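Alpha-pyrone synthesis polyketide synthase-like Pks18 (Mycobacterium tuberculosis, PDB 1TED) probably extends medium- and long-chain acyl-CoA starters with malonyl-CoA, as a homodimeric type III polyketide synthase, to give tri- and tetraketide alpha-pyrones. Local coordinates at residues 254-266 / 274-286. Sequence-based numbering, arbitrary orientation.
Sequences SQLLDNTEDGIVL and TCELSENLPGYIF
Backbone hydrogen bonds zip Val265 to Glu276 in both directions: Val265 N gives to Glu276 O over 2.9 Å, and Glu276 N returns a short bond of 2.6 Å to Val265 O. Beyond this antiparallel pair Ser278 N also bonds to Gly263 O. One water donates to both Asp262 O and Glu276 O, bridging the two backbones beside the pair.

Polar side-chain contact centres on the hydroxyl of Tyr284: Tyr284 OH donates to Asp262 OD1 at 2.8 Å, and OD1 accepts through its syn lone pair, on the side of the other carboxylate oxygen; carboxylate and ring planes stand 64° apart. The type I turn from Thr260 to Gly263 places Asp262 here, its CG lodged between backbone N and carbonyl carbon (chi1 75°). Ser278 OG accepts from Asn280 N, a capping bond at the turn leading into helix 281-299.

These segments belong to the thiolase-fold C-terminal domain: strands 264-269 and 272-277 form a beta hairpin, and Tyr284 on the following helix grips the loop entering it from central-sheet strand 247-256. Thr260 CG2 makes a CH-pi contact over one face of the Tyr284 ring, 3.6 Å from its centroid, while Asn280 O lies over the opposite face and Gly263 CA meets the edge.

Apolar contacts line the hairpin face of Ile264, Leu266, Cys275 and Leu277. Ile264 CG1 lies alongside Leu277 CD2 at 4.0 Å, and Leu266 CD2 packs on Cys275 CB at 3.6 Å. Both Leu266 and Cys275 touch bound myristic acid, and the Ile264 side chain comes within about 6 Å of that of Cys175, the probable catalytic nucleophile. On the other face, Val265 CG1 rests 3.4 Å from Glu276 OE1.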
loop_
_atom_site.group_PDB
_atom_site.type_symbol
_atom_site.label_atom_id
_atom_site.label_comp_id
_atom_site.label_asym_id
_atom_site.label_seq_id
_atom_site.Cartn_x
_atom_site.Cartn_y
_atom_site.Cartn_z
ATOM N N SER A 254 -11.129 13.174 0.798
ATOM C CA SER A 254 -10.432 12.661 1.968
ATOM C C SER A 254 -10.376 13.803 2.975
ATOM O O SER A 254 -10.277 14.967 2.596
ATOM C CB SER A 254 -8.995 12.256 1.625
ATOM O OG SER A 254 -8.915 11.533 0.406
ATOM N N GLN A 255 -10.446 13.472 4.256
ATOM C CA GLN A 255 -10.371 14.485 5.294
ATOM C C GLN A 255 -9.786 13.923 6.573
ATOM O O GLN A 255 -10.394 13.069 7.220
ATOM C CB GLN A 255 -11.751 15.059 5.595
ATOM C CG GLN A 255 -12.048 16.370 4.896
ATOM C CD GLN A 255 -11.245 17.526 5.453
ATOM O OE1 GLN A 255 -11.163 17.714 6.661
ATOM N NE2 GLN A 255 -10.662 18.316 4.569
ATOM N N LEU A 256 -8.597 14.393 6.923
ATOM C CA LEU A 256 -7.956 13.967 8.154
ATOM C C LEU A 256 -8.684 14.824 9.183
ATOM O O LEU A 256 -8.796 16.040 8.995
ATOM C CB LEU A 256 -6.470 14.338 8.136
ATOM C CG LEU A 256 -5.421 13.422 8.778
ATOM C CD1 LEU A 256 -4.170 14.260 9.092
ATOM C CD2 LEU A 256 -5.949 12.773 10.047
ATOM N N LEU A 257 -9.199 14.211 10.244
ATOM C CA LEU A 257 -9.908 14.974 11.279
ATOM C C LEU A 257 -8.970 15.370 12.406
ATOM O O LEU A 257 -8.323 14.516 13.010
ATOM C CB LEU A 257 -11.055 14.161 11.870
ATOM C CG LEU A 257 -12.132 13.649 10.927
ATOM C CD1 LEU A 257 -13.088 12.775 11.719
ATOM C CD2 LEU A 257 -12.863 14.815 10.280
ATOM N N ASP A 258 -8.912 16.668 12.687
ATOM C CA ASP A 258 -8.057 17.217 13.736
ATOM C C ASP A 258 -8.154 16.537 15.090
ATOM O O ASP A 258 -9.245 16.332 15.616
ATOM C CB ASP A 258 -8.362 18.701 13.916
ATOM C CG ASP A 258 -7.470 19.578 13.081
ATOM O OD1 ASP A 258 -6.270 19.685 13.421
ATOM O OD2 ASP A 258 -7.962 20.155 12.086
ATOM N N ASN A 259 -6.999 16.207 15.654
ATOM C CA ASN A 259 -6.915 15.570 16.962
ATOM C C ASN A 259 -7.779 14.328 17.102
ATOM O O ASN A 259 -8.608 14.243 18.001
ATOM C CB ASN A 259 -7.295 16.569 18.063
ATOM C CG ASN A 259 -6.529 17.875 17.952
ATOM O OD1 ASN A 259 -5.291 17.887 17.918
ATOM N ND2 ASN A 259 -7.262 18.988 17.894
ATOM N N THR A 260 -7.584 13.360 16.216
ATOM C CA THR A 260 -8.353 12.120 16.286
ATOM C C THR A 260 -7.459 10.909 16.044
ATOM O O THR A 260 -7.948 9.806 15.795
ATOM C CB THR A 260 -9.502 12.111 15.248
ATOM O OG1 THR A 260 -8.957 12.243 13.931
ATOM C CG2 THR A 260 -10.481 13.262 15.516
ATOM N N GLU A 261 -6.148 11.112 16.134
ATOM C CA GLU A 261 -5.193 10.031 15.903
ATOM C C GLU A 261 -5.486 8.754 16.672
ATOM O O GLU A 261 -5.253 7.656 16.172
ATOM C CB GLU A 261 -3.774 10.490 16.228
ATOM C CG GLU A 261 -3.118 11.293 15.123
ATOM C CD GLU A 261 -1.639 11.560 15.381
ATOM O OE1 GLU A 261 -1.314 12.446 16.205
ATOM O OE2 GLU A 261 -0.801 10.865 14.764
ATOM N N ASP A 262 -6.010 8.895 17.882
ATOM C CA ASP A 262 -6.299 7.739 18.720
ATOM C C ASP A 262 -7.602 7.059 18.359
ATOM O O ASP A 262 -8.002 6.100 19.020
ATOM C CB ASP A 262 -6.351 8.167 20.189
ATOM C CG ASP A 262 -7.629 8.921 20.531
ATOM O OD1 ASP A 262 -8.117 9.697 19.685
ATOM O OD2 ASP A 262 -8.143 8.741 21.653
ATOM N N GLY A 263 -8.260 7.549 17.316
ATOM C CA GLY A 263 -9.539 6.980 16.916
ATOM C C GLY A 263 -9.512 5.542 16.424
ATOM O O GLY A 263 -10.214 4.685 16.969
ATOM N N ILE A 264 -8.726 5.283 15.380
ATOM C CA ILE A 264 -8.605 3.942 14.806
ATOM C C ILE A 264 -7.129 3.569 14.768
ATOM O O ILE A 264 -6.360 4.121 13.979
ATOM C CB ILE A 264 -9.183 3.885 13.361
ATOM C CG1 ILE A 264 -10.674 4.221 13.385
ATOM C CG2 ILE A 264 -8.943 2.494 12.748
ATOM C CD1 ILE A 264 -11.300 4.419 12.017
ATOM N N VAL A 265 -6.735 2.639 15.628
ATOM C CA VAL A 265 -5.349 2.222 15.692
ATOM C C VAL A 265 -5.159 0.787 15.234
ATOM O O VAL A 265 -5.799 -0.134 15.740
ATOM C CB VAL A 265 -4.804 2.385 17.120
ATOM C CG1 VAL A 265 -3.406 1.826 17.222
ATOM C CG2 VAL A 265 -4.791 3.843 17.491
ATOM N N LEU A 266 -4.270 0.606 14.263
ATOM C CA LEU A 266 -3.981 -0.720 13.736
ATOM C C LEU A 266 -2.548 -1.077 14.095
ATOM O O LEU A 266 -1.664 -0.227 14.070
ATOM C CB LEU A 266 -4.163 -0.750 12.214
ATOM C CG LEU A 266 -5.533 -0.283 11.714
ATOM C CD1 LEU A 266 -5.604 -0.446 10.190
ATOM C CD2 LEU A 266 -6.627 -1.086 12.399
ATOM N N THR A 274 -4.234 -6.519 14.995
ATOM C CA THR A 274 -5.319 -6.063 15.832
ATOM C C THR A 274 -5.727 -4.637 15.477
ATOM O O THR A 274 -5.004 -3.927 14.779
ATOM C CB THR A 274 -4.905 -6.115 17.309
ATOM O OG1 THR A 274 -6.061 -5.931 18.133
ATOM C CG2 THR A 274 -3.884 -5.024 17.611
ATOM N N CYS A 275 -6.898 -4.234 15.959
ATOM C CA CYS A 275 -7.420 -2.892 15.739
ATOM C C CYS A 275 -7.916 -2.369 17.085
ATOM O O CYS A 275 -8.731 -3.013 17.743
ATOM C CB CYS A 275 -8.575 -2.923 14.741
ATOM S SG CYS A 275 -9.520 -1.372 14.621
ATOM N N GLU A 276 -7.410 -1.216 17.502
ATOM C CA GLU A 276 -7.825 -0.620 18.771
ATOM C C GLU A 276 -8.658 0.627 18.483
ATOM O O GLU A 276 -8.167 1.589 17.885
ATOM C CB GLU A 276 -6.600 -0.260 19.624
ATOM C CG GLU A 276 -5.742 -1.468 19.994
ATOM C CD GLU A 276 -4.334 -1.082 20.408
ATOM O OE1 GLU A 276 -3.928 0.068 20.117
ATOM O OE2 GLU A 276 -3.629 -1.925 21.006
ATOM N N LEU A 277 -9.924 0.583 18.904
ATOM C CA LEU A 277 -10.869 1.679 18.707
ATOM C C LEU A 277 -11.062 2.493 19.983
ATOM O O LEU A 277 -11.132 1.942 21.087
ATOM C CB LEU A 277 -12.212 1.120 18.242
ATOM C CG LEU A 277 -12.141 0.270 16.971
ATOM C CD1 LEU A 277 -13.477 -0.393 16.716
ATOM C CD2 LEU A 277 -11.733 1.148 15.797
ATOM N N SER A 278 -11.146 3.807 19.822
ATOM C CA SER A 278 -11.325 4.717 20.942
ATOM C C SER A 278 -12.797 4.887 21.324
ATOM O O SER A 278 -13.691 4.755 20.481
ATOM C CB SER A 278 -10.732 6.080 20.590
ATOM O OG SER A 278 -11.250 7.096 21.432
ATOM N N GLU A 279 -13.043 5.177 22.600
ATOM C CA GLU A 279 -14.404 5.388 23.079
ATOM C C GLU A 279 -14.936 6.645 22.383
ATOM O O GLU A 279 -16.136 6.786 22.159
ATOM C CB GLU A 279 -14.410 5.584 24.606
ATOM C CG GLU A 279 -13.881 4.389 25.413
ATOM C CD GLU A 279 -14.834 3.183 25.431
ATOM O OE1 GLU A 279 -15.739 3.114 24.560
ATOM O OE2 GLU A 279 -14.663 2.303 26.314
ATOM N N ASN A 280 -14.017 7.540 22.030
ATOM C CA ASN A 280 -14.335 8.797 21.351
ATOM C C ASN A 280 -14.604 8.679 19.840
ATOM O O ASN A 280 -14.977 9.675 19.215
ATOM C CB ASN A 280 -13.190 9.801 21.529
ATOM C CG ASN A 280 -12.936 10.169 22.979
ATOM O OD1 ASN A 280 -11.901 10.760 23.297
ATOM N ND2 ASN A 280 -13.873 9.835 23.864
ATOM N N LEU A 281 -14.416 7.495 19.251
ATOM C CA LEU A 281 -14.623 7.328 17.803
ATOM C C LEU A 281 -15.978 7.820 17.319
ATOM O O LEU A 281 -16.053 8.601 16.373
ATOM C CB LEU A 281 -14.468 5.860 17.367
ATOM C CG LEU A 281 -13.886 5.555 15.974
ATOM C CD1 LEU A 281 -14.372 4.190 15.506
ATOM C CD2 LEU A 281 -14.275 6.609 14.966
ATOM N N PRO A 282 -17.074 7.353 17.944
ATOM C CA PRO A 282 -18.389 7.819 17.488
ATOM C C PRO A 282 -18.545 9.341 17.552
ATOM O O PRO A 282 -19.248 9.932 16.744
ATOM C CB PRO A 282 -19.373 7.059 18.389
ATOM C CG PRO A 282 -18.549 6.670 19.580
ATOM C CD PRO A 282 -17.203 6.349 19.011
ATOM N N GLY A 283 -17.873 9.969 18.506
ATOM C CA GLY A 283 -17.931 11.414 18.605
ATOM C C GLY A 283 -17.144 12.054 17.463
ATOM O O GLY A 283 -17.482 13.144 17.010
ATOM N N TYR A 284 -16.089 11.386 16.996
ATOM C CA TYR A 284 -15.285 11.923 15.891
ATOM C C TYR A 284 -16.080 11.805 14.597
ATOM O O TYR A 284 -16.018 12.673 13.726
ATOM C CB TYR A 284 -13.965 11.150 15.731
ATOM C CG TYR A 284 -13.049 11.176 16.930
ATOM C CD1 TYR A 284 -12.952 12.307 17.742
ATOM C CD2 TYR A 284 -12.222 10.092 17.210
ATOM C CE1 TYR A 284 -12.051 12.361 18.802
ATOM C CE2 TYR A 284 -11.312 10.134 18.264
ATOM C CZ TYR A 284 -11.230 11.272 19.055
ATOM O OH TYR A 284 -10.306 11.316 20.078
ATOM N N ILE A 285 -16.818 10.708 14.482
ATOM C CA ILE A 285 -17.642 10.454 13.318
ATOM C C ILE A 285 -18.759 11.483 13.213
ATOM O O ILE A 285 -18.948 12.090 12.166
ATOM C CB ILE A 285 -18.268 9.041 13.390
ATOM C CG1 ILE A 285 -17.163 7.985 13.260
ATOM C CG2 ILE A 285 -19.317 8.870 12.298
ATOM C CD1 ILE A 285 -17.631 6.574 13.514
ATOM N N PHE A 286 -19.495 11.676 14.301
ATOM C CA PHE A 286 -20.599 12.624 14.305
ATOM C C PHE A 286 -20.218 14.038 13.906
ATOM O O PHE A 286 -20.895 14.670 13.102
ATOM C CB PHE A 286 -21.250 12.696 15.679
ATOM C CG PHE A 286 -22.203 13.848 15.819
ATOM C CD1 PHE A 286 -23.432 13.839 15.154
ATOM C CD2 PHE A 286 -21.857 14.961 16.585
ATOM C CE1 PHE A 286 -24.309 14.924 15.245
ATOM C CE2 PHE A 286 -22.725 16.060 16.689
ATOM C CZ PHE A 286 -23.956 16.041 16.016
HETATM O O HOH W 1 -7.470 3.494 19.834
#